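Local coordinates for protein disulfide-isomerase A4 (Rattus norvegicus, PDB 3EC3) that catalyses the rearrangement of disulfide bonds in proteins in the endoplasmic reticulum, this piece being its noncatalytic thioredoxin-like b and b' domains, at residues 160-165 with 217-222; 205-210 with 224-229. The protein carries 1 engineered substitution. All blocks are in the same frame, centred on the assembly; numbering follows the deposited sequence.

Interaction 1: 160-165 with 217-222. Unlike the reference sequence in segment 217-222: Arg220 (reference Gln).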
loop_
_atom_site.group_PDB
_atom_site.type_symbol
_atom_site.label_atom_id
_atom_site.label_comp_id
_atom_site.label_asym_id
_atom_site.label_seq_id
_atom_site.Cartn_x
_atom_site.Cartn_y
_atom_site.Cartn_z
ATOM N N LEU A 160 -3.149 -2.022 11.941
ATOM C CA LEU A 160 -3.496 -3.223 11.172
ATOM C C LEU A 160 -4.636 -4.031 11.813
ATOM O O LEU A 160 -5.539 -4.580 11.129
ATOM C CB LEU A 160 -2.260 -4.109 11.110
ATOM C CG LEU A 160 -1.205 -3.791 10.028
ATOM C CD1 LEU A 160 0.121 -4.478 10.379
ATOM C CD2 LEU A 160 -1.724 -4.280 8.662
ATOM N N GLU A 161 -4.604 -4.084 13.132
ATOM C CA GLU A 161 -5.722 -4.690 13.892
ATOM C C GLU A 161 -7.115 -4.115 13.583
ATOM O O GLU A 161 -8.098 -4.863 13.605
ATOM C CB GLU A 161 -5.420 -4.689 15.389
ATOM C CG GLU A 161 -4.210 -5.558 15.730
ATOM C CD GLU A 161 -4.454 -7.045 15.456
ATOM O OE1 GLU A 161 -5.518 -7.574 15.845
ATOM O OE2 GLU A 161 -3.591 -7.704 14.872
ATOM N N VAL A 162 -7.207 -2.816 13.301
ATOM C CA VAL A 162 -8.479 -2.208 12.946
ATOM C C VAL A 162 -8.715 -2.327 11.447
ATOM O O VAL A 162 -9.811 -2.692 10.979
ATOM C CB VAL A 162 -8.529 -0.717 13.420
ATOM C CG1 VAL A 162 -9.896 -0.080 13.130
ATOM C CG2 VAL A 162 -8.278 -0.631 14.966
ATOM N N ALA A 163 -7.680 -2.000 10.674
ATOM C CA ALA A 163 -7.771 -2.058 9.219
ATOM C C ALA A 163 -8.376 -3.349 8.704
ATOM O O ALA A 163 -9.178 -3.327 7.758
ATOM C CB ALA A 163 -6.342 -1.788 8.578
ATOM N N LYS A 164 -8.014 -4.492 9.287
ATOM C CA LYS A 164 -8.470 -5.783 8.731
ATOM C C LYS A 164 -9.969 -5.956 8.878
ATOM O O LYS A 164 -10.561 -6.787 8.192
ATOM C CB LYS A 164 -7.796 -6.952 9.430
ATOM C CG LYS A 164 -8.166 -7.067 10.880
ATOM C CD LYS A 164 -8.017 -8.517 11.326
ATOM C CE LYS A 164 -7.796 -8.580 12.840
ATOM N NZ LYS A 164 -8.869 -7.842 13.531
ATOM N N ASP A 165 -10.559 -5.182 9.781
ATOM C CA ASP A 165 -12.005 -5.273 10.072
ATOM C C ASP A 165 -12.864 -4.334 9.243
ATOM O O ASP A 165 -14.123 -4.481 9.199
ATOM C CB ASP A 165 -12.242 -5.009 11.551
ATOM C CG ASP A 165 -11.861 -6.191 12.404
ATOM O OD1 ASP A 165 -11.779 -7.311 11.861
ATOM O OD2 ASP A 165 -11.643 -5.998 13.619
ATOM N N ASP A 217 -8.583 -0.259 20.135
ATOM C CA ASP A 217 -9.950 0.022 20.605
ATOM C C ASP A 217 -10.413 1.445 20.324
ATOM O O ASP A 217 -11.501 1.658 19.763
ATOM C CB ASP A 217 -10.061 -0.262 22.098
ATOM C CG ASP A 217 -10.010 -1.740 22.408
ATOM O OD1 ASP A 217 -10.339 -2.549 21.512
ATOM O OD2 ASP A 217 -9.636 -2.099 23.545
ATOM N N ALA A 218 -9.575 2.407 20.700
ATOM C CA ALA A 218 -9.871 3.809 20.507
ATOM C C ALA A 218 -9.979 4.110 19.013
ATOM O O ALA A 218 -10.944 4.760 18.561
ATOM C CB ALA A 218 -8.803 4.648 21.159
ATOM N N LEU A 219 -9.012 3.607 18.229
ATOM C CA LEU A 219 -9.115 3.723 16.793
ATOM C C LEU A 219 -10.364 3.025 16.246
ATOM O O LEU A 219 -11.048 3.586 15.401
ATOM C CB LEU A 219 -7.839 3.203 16.088
ATOM C CG LEU A 219 -7.851 3.345 14.549
ATOM C CD1 LEU A 219 -7.871 4.820 14.155
ATOM C CD2 LEU A 219 -6.623 2.598 13.916
ATOM N N ARG A 220 -10.681 1.823 16.717
ATOM C CA ARG A 220 -11.892 1.138 16.223
ATOM C C ARG A 220 -13.203 1.918 16.504
ATOM O O ARG A 220 -14.126 1.914 15.681
ATOM C CB ARG A 220 -12.028 -0.301 16.763
ATOM C CG ARG A 220 -12.802 -1.187 15.770
ATOM C CD ARG A 220 -13.755 -2.200 16.382
ATOM N NE ARG A 220 -14.772 -2.593 15.388
ATOM C CZ ARG A 220 -14.721 -3.681 14.609
ATOM N NH1 ARG A 220 -13.710 -4.534 14.714
ATOM N NH2 ARG A 220 -15.703 -3.938 13.738
ATOM N N GLU A 221 -13.245 2.581 17.659
ATOM C CA GLU A 221 -14.396 3.393 18.080
ATOM C C GLU A 221 -14.613 4.620 17.193
ATOM O O GLU A 221 -15.745 4.946 16.837
ATOM C CB GLU A 221 -14.223 3.801 19.541
ATOM C CG GLU A 221 -14.157 2.597 20.472
ATOM C CD GLU A 221 -14.039 2.950 21.970
ATOM O OE1 GLU A 221 -13.457 4.004 22.340
ATOM O OE2 GLU A 221 -14.511 2.137 22.786
ATOM N N PHE A 222 -13.517 5.284 16.847
ATOM C CA PHE A 222 -13.473 6.450 15.965
ATOM C C PHE A 222 -13.980 6.124 14.551
ATOM O O PHE A 222 -14.837 6.838 14.012
ATOM C CB PHE A 222 -12.026 6.982 15.953
ATOM C CG PHE A 222 -11.760 8.120 14.995
ATOM C CD1 PHE A 222 -10.726 8.004 14.050
ATOM C CD2 PHE A 222 -12.467 9.319 15.074
ATOM C CE1 PHE A 222 -10.426 9.048 13.171
ATOM C CE2 PHE A 222 -12.186 10.374 14.201
ATOM C CZ PHE A 222 -11.164 10.242 13.245
#
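In the second thioredoxin-like domain of this fragment, two helices lie side by side: Val162 near the end of helix 149-163 and Asp165 in the loop that follows meet Leu219 and Arg220 of helix 216-227. CG2 of Val162 sits 3.8 Å from CD2 of Leu219, while its CG1, anti to the backbone N (chi1 -177°), lies over the Arg220 backbone, 3.9 Å from CA. A short, beta-branched side chain suits this place, its two methyls fitting where the CA atoms of Val162 and Arg220 come to 5.8 Å.

Farther along, the contact turns polar. Arg220, an engineered residue where the reference sequence has glutamine, bends at chi2 and brings NH1 to 2.8 Å from OD2 of Asp165. This salt bridge reaches the guanidinium at its edge, with the carboxylate plane turned 45° from it. Lys164 NZ joins the same carboxylate, 3.3 Å from OD2, and also donates to Glu161 O, so Asp165 lies between two cations and its negative charge is probably stabilised. Beneath the pair of helices runs the central sheet: Val162 rests on Phe171 of strand 170-175 and Leu219 on Ala197 of strand 196-200.

Interaction 2: 205-210 with 224-229; sequences KKFAME and MAFKKG
Phe207 and Phe226 meet as an offset edge-to-face pair, the edge of Phe226 directed toward the face of Phe207. The planes stand 63° apart and the centroids 5.6 Å, so the rings are neither stacked nor strictly perpendicular. The contact belongs to the end of a thioredoxin-like domain, where the chain leaves the outermost strand 206-208 of the mixed sheet and returns as helix 216-227, packed over one sheet face.

Each ring is aimed by its first torsion. Phe207 has CG anti to the carbonyl carbon and beside the backbone N (chi1 -52°), whereas Phe226 has CG anti to the backbone N (chi1 168°), which carries its ring from the helix toward the strand. The CD2-CE2 side of Phe226 is the part that touches, and it meets the CD1-CE1 side of Phe207. CE1 of Phe207 lies in the plane of the Phe226 ring. Phenylalanine suits both places because a flat, wholly apolar ring bridges the distance between strand and helix, the CA atoms of Phe207 and Phe226 being 8.2 Å apart.

Phe226 also rests on Ile199 of the adjoining strand and forms a further edge-to-face pair with Tyr169, while Phe207 packs against Pro233. Just beyond, Gly229, whose positive phi is easy for a residue without a side chain, closes the helix in a Schellman motif, one of its bonds being Gly229 N to Phe226 O at 3.0 Å. Between the two rings the closest approach is from CE1 of Phe207 to CE2 of Phe226, 3.7 Å.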
loop_
_atom_site.group_PDB
_atom_site.type_symbol
_atom_site.label_atom_id
_atom_site.label_comp_id
_atom_site.label_asym_id
_atom_site.label_seq_id
_atom_site.Cartn_x
_atom_site.Cartn_y
_atom_site.Cartn_z
ATOM N N LYS A 205 -14.670 16.358 3.360
ATOM C CA LYS A 205 -14.681 16.702 4.775
ATOM C C LYS A 205 -13.635 15.856 5.520
ATOM O O LYS A 205 -13.246 14.790 5.043
ATOM C CB LYS A 205 -16.076 16.489 5.349
ATOM C CG LYS A 205 -17.173 17.162 4.492
ATOM C CD LYS A 205 -18.403 17.578 5.279
ATOM C CE LYS A 205 -19.363 18.351 4.368
ATOM N NZ LYS A 205 -20.351 19.224 5.087
ATOM N N LYS A 206 -13.196 16.349 6.677
ATOM C CA LYS A 206 -12.183 15.685 7.491
ATOM C C LYS A 206 -12.670 15.586 8.932
ATOM O O LYS A 206 -13.372 16.482 9.413
ATOM C CB LYS A 206 -10.867 16.460 7.417
ATOM C CG LYS A 206 -10.213 16.420 6.028
ATOM C CD LYS A 206 -9.563 17.780 5.672
ATOM C CE LYS A 206 -9.136 17.842 4.186
ATOM N NZ LYS A 206 -8.158 16.765 3.770
ATOM N N PHE A 207 -12.327 14.490 9.606
ATOM C CA PHE A 207 -12.766 14.270 10.983
ATOM C C PHE A 207 -11.555 13.944 11.847
ATOM O O PHE A 207 -10.788 13.043 11.513
ATOM C CB PHE A 207 -13.803 13.141 11.038
ATOM C CG PHE A 207 -14.947 13.326 10.072
ATOM C CD1 PHE A 207 -14.857 12.865 8.756
ATOM C CD2 PHE A 207 -16.109 13.993 10.472
ATOM C CE1 PHE A 207 -15.905 13.050 7.861
ATOM C CE2 PHE A 207 -17.174 14.186 9.579
ATOM C CZ PHE A 207 -17.073 13.716 8.276
ATOM N N ALA A 208 -11.365 14.669 12.947
ATOM C CA ALA A 208 -10.193 14.417 13.785
ATOM C C ALA A 208 -10.578 13.603 15.010
ATOM O O ALA A 208 -11.610 13.883 15.636
ATOM C CB ALA A 208 -9.535 15.728 14.205
HETATM N N MSE A 209 -9.758 12.607 15.352
HETATM C CA MSE A 209 -9.999 11.792 16.545
HETATM C C MSE A 209 -9.650 12.543 17.812
HETATM O O MSE A 209 -8.546 13.062 17.946
HETATM C CB MSE A 209 -9.225 10.462 16.525
HETATM C CG MSE A 209 -9.544 9.556 17.728
HETATM SE SE MSE A 209 -8.555 7.893 17.722
HETATM C CE MSE A 209 -7.449 8.115 19.189
ATOM N N GLU A 210 -10.622 12.582 18.726
ATOM C CA GLU A 210 -10.446 13.061 20.092
ATOM C C GLU A 210 -9.210 12.428 20.721
ATOM O O GLU A 210 -9.222 11.221 21.011
ATOM C CB GLU A 210 -11.683 12.674 20.908
ATOM C CG GLU A 210 -11.636 13.075 22.346
ATOM C CD GLU A 210 -12.217 14.445 22.562
ATOM O OE1 GLU A 210 -12.070 15.312 21.672
ATOM O OE2 GLU A 210 -12.830 14.651 23.622
HETATM N N MSE A 224 -15.808 3.392 13.765
HETATM C CA MSE A 224 -17.202 2.978 13.936
HETATM C C MSE A 224 -18.114 4.209 14.024
HETATM O O MSE A 224 -19.185 4.255 13.385
HETATM C CB MSE A 224 -17.383 2.089 15.174
HETATM C CG MSE A 224 -17.247 0.591 14.907
HETATM SE SE MSE A 224 -18.624 -0.032 13.626
HETATM C CE MSE A 224 -18.175 -1.956 13.457
ATOM N N ALA A 225 -17.683 5.210 14.789
ATOM C CA ALA A 225 -18.501 6.423 14.971
ATOM C C ALA A 225 -18.630 7.152 13.630
ATOM O O ALA A 225 -19.722 7.665 13.283
ATOM C CB ALA A 225 -17.922 7.318 16.043
ATOM N N PHE A 226 -17.537 7.145 12.864
ATOM C CA PHE A 226 -17.533 7.663 11.498
ATOM C C PHE A 226 -18.556 6.950 10.615
ATOM O O PHE A 226 -19.346 7.599 9.939
ATOM C CB PHE A 226 -16.154 7.551 10.841
ATOM C CG PHE A 226 -16.185 7.806 9.334
ATOM C CD1 PHE A 226 -16.153 6.744 8.427
ATOM C CD2 PHE A 226 -16.278 9.109 8.840
ATOM C CE1 PHE A 226 -16.186 6.982 7.059
ATOM C CE2 PHE A 226 -16.332 9.364 7.464
ATOM C CZ PHE A 226 -16.285 8.309 6.572
ATOM N N LYS A 227 -18.513 5.618 10.631
ATOM C CA LYS A 227 -19.366 4.754 9.818
ATOM C C LYS A 227 -20.824 5.037 10.091
ATOM O O LYS A 227 -21.662 5.077 9.167
ATOM C CB LYS A 227 -19.092 3.299 10.185
ATOM C CG LYS A 227 -19.914 2.265 9.419
ATOM C CD LYS A 227 -19.492 0.883 9.901
ATOM C CE LYS A 227 -19.061 -0.053 8.783
ATOM N NZ LYS A 227 -18.596 0.567 7.493
ATOM N N LYS A 228 -21.111 5.203 11.377
ATOM C CA LYS A 228 -22.467 5.398 11.888
ATOM C C LYS A 228 -22.940 6.845 11.774
ATOM O O LYS A 228 -24.065 7.163 12.174
ATOM C CB LYS A 228 -22.529 4.929 13.339
ATOM C CG LYS A 228 -22.612 3.421 13.505
ATOM C CD LYS A 228 -22.800 3.054 14.980
ATOM C CE LYS A 228 -21.914 1.870 15.379
ATOM N NZ LYS A 228 -21.348 2.015 16.772
ATOM N N GLY A 229 -22.086 7.709 11.220
ATOM C CA GLY A 229 -22.410 9.120 11.024
ATOM C C GLY A 229 -22.497 9.918 12.312
ATOM O O GLY A 229 -23.283 10.853 12.394
#

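In the fold
Both contacts use helix 216-227 of the second thioredoxin-like domain, and their centres lie about 12 Å apart. Interaction 1 joins the helix to the end of helix 149-163 and the loop after it; interaction 2 joins its last turn to the edge strand 206-208. Each is partly buried, but interaction 1 passes from buried aliphatic packing to a charged, partly exposed margin, whereas interaction 2 is purely aromatic and buries less surface, 79 against 228 Å². Phe222 links them: it belongs to segment 217-222, yet its CZ packs 3.3 Å from Phe207 O. The helix is thus held to a helix by aliphatic groups, to the following loop by a salt bridge, and to a strand by rings.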